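Local coordinates for tubulin-like protein CetZ (Methanosaeta thermophila, PDB 3ZID) that binds and hydrolyses GTP as an archaeal relative of tubulin and FtsZ and is probably involved in controlling cell shape, at residues L105-T110 with T136-A141; K222-G227 with L317-L322. All blocks are in the same frame, centred on the assembly; numbering follows the deposited sequence.

How the contacts relate
Contact 1 joins two central strands of the nucleotide-binding domain. Contact 2 joins the end of helix 219-225 to a strand of the C-terminal sheet. Their centres lie about 13 Å apart, and they meet directly. Thr136 OG1 and Lys222 NZ are 3.1 Å apart, a probable hydrogen bond. Val138 CG1 packs on Met225 CE at 3.7 Å. Lys222 also forms a salt bridge with Asp169, which accepts a hydrogen bond from Ile137 N. Leu204 of helix 186-210 touches both contacts, through Phe107 and Val319. Contact 1 runs up to the nucleotide: the nearest atoms of the Thr110 side chain and bound GDP are about 5 Å apart. Contact 2 lies away from the annotated GTP site.

Contact 1: L105-T110 with T136-A141; sequences LIFVMT and TIVPIA
Thr136 CG2 meets Leu105 CD1 at 3.7 Å, the two side chains crossing at a slant. Thr136 O accepts the amide of Ile106 (N to O, 2.7 Å). Ile137 lies on the other face of the sheet, beside Ile106 and Val108. Val138 N donates to Ile106 O at 2.7 Å, almost straight (172°). Its side chain runs alongside Phe107, with Val138 CB 3.8 Å from Phe107 CD1. Phe107 CG stands anti to its carbonyl carbon (chi1 -67°), which sets the ring beside Val138. Val138 O receives Val108 N at 3.0 Å from above the carbonyl plane, 40° out of it. Pro139 has no N-H and sits between the bonded amides of Val138 and Ile140. Ile140 N donates to Val108 O, and Ile140 CG1 lies 3.7 Å from Met109 CG. Ile140 CD1 reaches Phe107 CD1 obliquely. With Phe107 cut back to an alanine, Val138 and Ile140 would probably lose their shared ring, and a gap would likely open next to helix 186-210. Ala141 pairs with Thr110 at the nucleotide end. This is a parallel beta-alpha-beta unit of the Rossmann-like GTPase domain: helix 117-131 covers Val108 and Ile137, helix 186-210 covers Phe107 and Ile140, and strand 3-9 flanks 105-110.

Contact 2: K222-G227 with L317-L322; sequences KTVMNG and LSVLSL
Val224 and Val319 face each other where the end of helix 219-225 lies over strand 315-322. Val224 CG1 does most of the touching. Val224 CG1 rests 3.7 Å from Val319 O, against Ser321 CB and Val319 CG1. Met225 reaches the same valine by a longer path. The CB bond leaves away from the strand, but Met225 CG already comes in to 4.7 Å from Val319 CG1. The bend at chi2 (-65°) brings Met225 SD to 3.8 Å from Val319 CG1. The two side chains cross there at about a right angle. The second bend, at chi3 (-68°), turns CE, the tip, toward strand 136-143. Strand 315-322 is an inner strand of the four-stranded mixed sheet of the C-terminal domain in the tubulin/FtsZ fold. Val319 and Ser321 point to the helix. Leu320 points the other way; its side chain touches Leu254, Leu259 and Val265. Helix 186-210, which corresponds to the core helix H7 of tubulin, also covers this face. Ser321 packs tightly against the helix end, with Ser321 CB 3.0 Å from Val224 O. That carbonyl also takes the amide of Gly227, in the turn that follows the helix. Gly227 lies close beside Ser321 OG, where a beta carbon would be tight. Phe304 of strand 302-309 packs on Val224.

Contact 1: L105-T110 with T136-A141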
ATOM      1  N   LEU A 105      -1.215  14.758  -8.254  1.00 18.14           N
ATOM      2  CA  LEU A 105      -1.512  13.489  -7.613  1.00 22.34           C
ATOM      3  C   LEU A 105      -0.207  12.752  -7.348  1.00 21.34           C
ATOM      4  O   LEU A 105       0.598  12.548  -8.254  1.00 20.27           O
ATOM      5  CB  LEU A 105      -2.425  12.657  -8.534  1.00 18.52           C
ATOM      6  CG  LEU A 105      -2.793  11.238  -8.109  1.00 14.75           C
ATOM      7  CD1 LEU A 105      -3.545  11.237  -6.789  1.00 21.97           C
ATOM      8  CD2 LEU A 105      -3.647  10.587  -9.201  1.00 18.53           C
ATOM      9  N   ILE A 106      -0.004  12.333  -6.111  1.00 21.29           N
ATOM     10  CA  ILE A 106       1.245  11.677  -5.744  1.00 20.54           C
ATOM     11  C   ILE A 106       0.964  10.361  -5.053  1.00 22.07           C
ATOM     12  O   ILE A 106       0.217  10.307  -4.073  1.00 24.49           O
ATOM     13  CB  ILE A 106       2.134  12.600  -4.828  1.00 26.82           C
ATOM     14  CG1 ILE A 106       2.347  13.982  -5.480  1.00 26.49           C
ATOM     15  CG2 ILE A 106       3.475  11.940  -4.524  1.00 22.67           C
ATOM     16  CD1 ILE A 106       3.181  14.989  -4.624  1.00 20.16           C
ATOM     17  N   PHE A 107       1.543   9.295  -5.584  1.00 15.23           N
ATOM     18  CA  PHE A 107       1.500   7.999  -4.923  1.00 14.73           C
ATOM     19  C   PHE A 107       2.819   7.713  -4.260  1.00 21.49           C
ATOM     20  O   PHE A 107       3.864   7.815  -4.894  1.00 22.61           O
ATOM     21  CB  PHE A 107       1.151   6.890  -5.913  1.00 13.99           C
ATOM     22  CG  PHE A 107      -0.257   6.993  -6.454  1.00 19.06           C
ATOM     23  CD1 PHE A 107      -1.347   6.647  -5.664  1.00 19.09           C
ATOM     24  CD2 PHE A 107      -0.491   7.460  -7.744  1.00 25.69           C
ATOM     25  CE1 PHE A 107      -2.669   6.733  -6.154  1.00 13.33           C
ATOM     26  CE2 PHE A 107      -1.798   7.539  -8.257  1.00 20.03           C
ATOM     27  CZ  PHE A 107      -2.890   7.196  -7.457  1.00 16.03           C
ATOM     28  N   VAL A 108       2.761   7.383  -2.970  1.00 21.60           N
ATOM     29  CA  VAL A 108       3.947   6.967  -2.213  1.00 18.77           C
ATOM     30  C   VAL A 108       3.806   5.500  -1.839  1.00 19.85           C
ATOM     31  O   VAL A 108       2.982   5.125  -1.009  1.00 21.76           O
ATOM     32  CB  VAL A 108       4.169   7.820  -0.956  1.00 16.76           C
ATOM     33  CG1 VAL A 108       5.440   7.384  -0.241  1.00 18.15           C
ATOM     34  CG2 VAL A 108       4.280   9.297  -1.346  1.00 18.65           C
ATOM     35  N   MET A 109       4.611   4.679  -2.491  1.00 17.01           N
ATOM     36  CA  MET A 109       4.487   3.245  -2.395  1.00 16.72           C
ATOM     37  C   MET A 109       5.617   2.653  -1.592  1.00 18.53           C
ATOM     38  O   MET A 109       6.786   2.879  -1.890  1.00 16.77           O
ATOM     39  CB  MET A 109       4.460   2.662  -3.791  1.00 26.52           C
ATOM     40  CG  MET A 109       3.508   3.428  -4.692  1.00 36.03           C
ATOM     41  SD  MET A 109       3.563   2.758  -6.349  1.00 34.54           S
ATOM     42  CE  MET A 109       5.283   2.990  -6.726  1.00 31.86           C
ATOM     43  N   THR A 110       5.244   1.886  -0.576  1.00 19.24           N
ATOM     44  CA  THR A 110       6.195   1.300   0.340  1.00 21.92           C
ATOM     45  C   THR A 110       5.558   0.134   1.104  1.00 17.59           C
ATOM     46  O   THR A 110       4.330   0.064   1.254  1.00 15.97           O
ATOM     47  CB  THR A 110       6.696   2.364   1.368  1.00 24.72           C
ATOM     48  OG1 THR A 110       7.572   1.735   2.301  1.00 28.36           O
ATOM     49  CG2 THR A 110       5.536   2.944   2.158  1.00 27.36           C
ATOM     50  N   THR A 136      -3.153  15.750  -4.196  1.00 25.83           N
ATOM     51  CA  THR A 136      -3.725  14.584  -3.564  1.00 24.67           C
ATOM     52  C   THR A 136      -2.572  13.606  -3.383  1.00 24.76           C
ATOM     53  O   THR A 136      -1.933  13.200  -4.363  1.00 23.68           O
ATOM     54  CB  THR A 136      -4.787  13.966  -4.442  1.00 31.69           C
ATOM     55  OG1 THR A 136      -5.857  14.897  -4.604  1.00 42.51           O
ATOM     56  CG2 THR A 136      -5.307  12.655  -3.828  1.00 28.79           C
ATOM     57  N   ILE A 137      -2.267  13.271  -2.134  1.00 26.95           N
ATOM     58  CA  ILE A 137      -1.111  12.426  -1.822  1.00 22.70           C
ATOM     59  C   ILE A 137      -1.591  11.136  -1.188  1.00 25.65           C
ATOM     60  O   ILE A 137      -2.205  11.159  -0.127  1.00 26.01           O
ATOM     61  CB  ILE A 137      -0.131  13.133  -0.890  1.00 24.05           C
ATOM     62  CG1 ILE A 137       0.267  14.488  -1.485  1.00 25.39           C
ATOM     63  CG2 ILE A 137       1.096  12.260  -0.648  1.00 26.28           C
ATOM     64  CD1 ILE A 137       1.320  15.256  -0.709  1.00 27.46           C
ATOM     65  N   VAL A 138      -1.321  10.016  -1.851  1.00 20.73           N
ATOM     66  CA  VAL A 138      -1.892   8.738  -1.450  1.00 22.98           C
ATOM     67  C   VAL A 138      -0.822   7.692  -1.179  1.00 22.53           C
ATOM     68  O   VAL A 138      -0.131   7.229  -2.094  1.00 20.36           O
ATOM     69  CB  VAL A 138      -2.816   8.201  -2.551  1.00 27.27           C
ATOM     70  CG1 VAL A 138      -3.335   6.813  -2.191  1.00 29.74           C
ATOM     71  CG2 VAL A 138      -3.966   9.182  -2.805  1.00 26.45           C
ATOM     72  N   PRO A 139      -0.659   7.319   0.095  1.00 19.71           N
ATOM     73  CA  PRO A 139       0.243   6.191   0.316  1.00 22.96           C
ATOM     74  C   PRO A 139      -0.381   4.848  -0.081  1.00 16.35           C
ATOM     75  O   PRO A 139      -1.584   4.592   0.094  1.00 19.66           O
ATOM     76  CB  PRO A 139       0.526   6.251   1.830  1.00 24.87           C
ATOM     77  CG  PRO A 139      -0.579   7.017   2.404  1.00 24.00           C
ATOM     78  CD  PRO A 139      -0.998   8.013   1.349  1.00 24.43           C
ATOM     79  N   ILE A 140       0.469   4.003  -0.655  1.00 16.95           N
ATOM     80  CA  ILE A 140       0.154   2.612  -0.919  1.00 16.23           C
ATOM     81  C   ILE A 140       0.973   1.815   0.086  1.00 22.13           C
ATOM     82  O   ILE A 140       2.196   1.709  -0.051  1.00 19.73           O
ATOM     83  CB  ILE A 140       0.585   2.205  -2.329  1.00 16.09           C
ATOM     84  CG1 ILE A 140       0.111   3.247  -3.347  1.00 18.08           C
ATOM     85  CG2 ILE A 140       0.070   0.820  -2.675  1.00 19.87           C
ATOM     86  CD1 ILE A 140      -1.380   3.405  -3.387  1.00 23.19           C
ATOM     87  N   ALA A 141       0.299   1.284   1.107  1.00 20.63           N
ATOM     88  CA  ALA A 141       0.985   0.643   2.239  1.00 22.00           C
ATOM     89  C   ALA A 141       0.902  -0.885   2.198  1.00 16.38           C
ATOM     90  O   ALA A 141      -0.186  -1.455   2.362  1.00 14.90           O
ATOM     91  CB  ALA A 141       0.409   1.148   3.525  1.00 18.10           C
TER

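Contact 2: K222-G227 with L317-L322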
ATOM      1  N   LYS A 222     -10.817  11.960  -3.672  1.00 27.69           N
ATOM      2  CA  LYS A 222     -10.382  12.423  -2.359  1.00 30.93           C
ATOM      3  C   LYS A 222     -11.458  12.192  -1.316  1.00 29.94           C
ATOM      4  O   LYS A 222     -11.157  11.790  -0.195  1.00 35.27           O
ATOM      5  CB  LYS A 222     -10.011  13.906  -2.382  1.00 39.89           C
ATOM      6  CG  LYS A 222      -8.809  14.249  -3.226  1.00 43.47           C
ATOM      7  CD  LYS A 222      -8.665  15.755  -3.350  1.00 42.31           C
ATOM      8  CE  LYS A 222      -8.116  16.360  -2.068  1.00 44.29           C
ATOM      9  NZ  LYS A 222      -6.765  15.833  -1.744  1.00 33.48           N
ATOM     10  N   THR A 223     -12.708  12.454  -1.684  1.00 29.57           N
ATOM     11  CA  THR A 223     -13.846  12.273  -0.769  1.00 30.39           C
ATOM     12  C   THR A 223     -13.931  10.840  -0.232  1.00 28.97           C
ATOM     13  O   THR A 223     -14.176  10.624   0.956  1.00 39.41           O
ATOM     14  CB  THR A 223     -15.185  12.642  -1.463  1.00 37.12           C
ATOM     15  OG1 THR A 223     -15.234  14.054  -1.711  1.00 42.71           O
ATOM     16  CG2 THR A 223     -16.376  12.234  -0.609  1.00 22.67           C
ATOM     17  N   VAL A 224     -13.765   9.866  -1.119  1.00 24.61           N
ATOM     18  CA  VAL A 224     -13.705   8.464  -0.725  1.00 24.09           C
ATOM     19  C   VAL A 224     -12.492   8.202   0.181  1.00 21.82           C
ATOM     20  O   VAL A 224     -12.641   7.691   1.275  1.00 29.95           O
ATOM     21  CB  VAL A 224     -13.668   7.531  -1.962  1.00 24.13           C
ATOM     22  CG1 VAL A 224     -13.410   6.095  -1.541  1.00 24.46           C
ATOM     23  CG2 VAL A 224     -14.982   7.631  -2.733  1.00 24.27           C
ATOM     24  N   MET A 225     -11.302   8.606  -0.257  1.00 22.87           N
ATOM     25  CA  MET A 225     -10.065   8.257   0.441  1.00 24.76           C
ATOM     26  C   MET A 225      -9.997   8.850   1.839  1.00 30.91           C
ATOM     27  O   MET A 225      -9.385   8.279   2.741  1.00 35.51           O
ATOM     28  CB  MET A 225      -8.846   8.728  -0.360  1.00 30.62           C
ATOM     29  CG  MET A 225      -8.698   8.090  -1.745  1.00 37.09           C
ATOM     30  SD  MET A 225      -8.387   6.326  -1.590  1.00 33.15           S
ATOM     31  CE  MET A 225      -6.755   6.379  -0.880  1.00 32.23           C
ATOM     32  N   ASN A 226     -10.644   9.991   2.021  1.00 27.50           N
ATOM     33  CA  ASN A 226     -10.627  10.670   3.308  1.00 28.75           C
ATOM     34  C   ASN A 226     -11.814  10.332   4.188  1.00 31.10           C
ATOM     35  O   ASN A 226     -12.024  10.958   5.210  1.00 38.07           O
ATOM     36  CB  ASN A 226     -10.513  12.175   3.115  1.00 36.24           C
ATOM     37  CG  ASN A 226      -9.153  12.584   2.610  1.00 46.21           C
ATOM     38  OD1 ASN A 226      -8.144  12.026   3.022  1.00 54.62           O
ATOM     39  ND2 ASN A 226      -9.118  13.532   1.684  1.00 53.82           N
ATOM     40  N   GLY A 227     -12.589   9.331   3.802  1.00 37.30           N
ATOM     41  CA  GLY A 227     -13.727   8.947   4.616  1.00 37.99           C
ATOM     42  C   GLY A 227     -13.317   8.004   5.736  1.00 33.89           C
ATOM     43  O   GLY A 227     -12.215   7.457   5.729  1.00 28.25           O
ATOM     44  N   LEU A 317     -13.011  -1.378 -11.434  1.00 14.49           N
ATOM     45  CA  LEU A 317     -12.164  -0.986 -10.331  1.00 19.95           C
ATOM     46  C   LEU A 317     -13.026  -0.414  -9.225  1.00 17.77           C
ATOM     47  O   LEU A 317     -13.867   0.442  -9.449  1.00 20.51           O
ATOM     48  CB  LEU A 317     -11.143   0.053 -10.779  1.00 16.41           C
ATOM     49  CG  LEU A 317     -10.243   0.573  -9.643  1.00 17.79           C
ATOM     50  CD1 LEU A 317      -9.142  -0.394  -9.398  1.00 15.52           C
ATOM     51  CD2 LEU A 317      -9.677   1.927 -10.020  1.00 18.68           C
ATOM     52  N   SER A 318     -12.790  -0.877  -8.014  1.00 15.84           N
ATOM     53  CA  SER A 318     -13.461  -0.305  -6.865  1.00 27.22           C
ATOM     54  C   SER A 318     -12.438   0.342  -5.926  1.00 26.99           C
ATOM     55  O   SER A 318     -11.383  -0.226  -5.638  1.00 26.03           O
ATOM     56  CB  SER A 318     -14.273  -1.384  -6.144  1.00 29.11           C
ATOM     57  OG  SER A 318     -13.435  -2.458  -5.736  1.00 32.83           O
ATOM     58  N   VAL A 319     -12.742   1.549  -5.485  1.00 25.27           N
ATOM     59  CA  VAL A 319     -11.903   2.221  -4.508  1.00 24.85           C
ATOM     60  C   VAL A 319     -12.758   2.247  -3.277  1.00 21.79           C
ATOM     61  O   VAL A 319     -13.835   2.818  -3.289  1.00 19.52           O
ATOM     62  CB  VAL A 319     -11.511   3.655  -4.931  1.00 27.91           C
ATOM     63  CG1 VAL A 319     -10.571   4.293  -3.880  1.00 22.49           C
ATOM     64  CG2 VAL A 319     -10.870   3.655  -6.352  1.00 13.72           C
ATOM     65  N   LEU A 320     -12.293   1.586  -2.227  1.00 18.97           N
ATOM     66  CA  LEU A 320     -13.052   1.461  -0.986  1.00 23.40           C
ATOM     67  C   LEU A 320     -12.394   2.264   0.115  1.00 23.96           C
ATOM     68  O   LEU A 320     -11.175   2.360   0.186  1.00 26.72           O
ATOM     69  CB  LEU A 320     -13.096   0.016  -0.519  1.00 26.79           C
ATOM     70  CG  LEU A 320     -13.809  -0.991  -1.403  1.00 34.62           C
ATOM     71  CD1 LEU A 320     -13.820  -2.344  -0.699  1.00 34.36           C
ATOM     72  CD2 LEU A 320     -15.219  -0.508  -1.687  1.00 38.42           C
ATOM     73  N   SER A 321     -13.228   2.859   0.949  1.00 23.72           N
ATOM     74  CA  SER A 321     -12.818   3.509   2.173  1.00 19.27           C
ATOM     75  C   SER A 321     -13.378   2.715   3.352  1.00 26.35           C
ATOM     76  O   SER A 321     -14.554   2.359   3.341  1.00 30.47           O
ATOM     77  CB  SER A 321     -13.391   4.933   2.177  1.00 26.37           C
ATOM     78  OG  SER A 321     -13.188   5.589   3.408  1.00 43.93           O
ATOM     79  N   LEU A 322     -12.563   2.458   4.377  1.00 29.72           N
ATOM     80  CA  LEU A 322     -12.993   1.606   5.496  1.00 27.55           C
ATOM     81  C   LEU A 322     -13.563   2.407   6.661  1.00 29.55           C
ATOM     82  O   LEU A 322     -13.049   3.475   6.991  1.00 33.78           O
ATOM     83  CB  LEU A 322     -11.829   0.746   5.997  1.00 21.99           C
ATOM     84  CG  LEU A 322     -11.264  -0.160   4.900  1.00 20.21           C
ATOM     85  CD1 LEU A 322     -10.148  -1.052   5.438  1.00 30.15           C
ATOM     86  CD2 LEU A 322     -12.401  -0.987   4.244  1.00 29.00           C
TER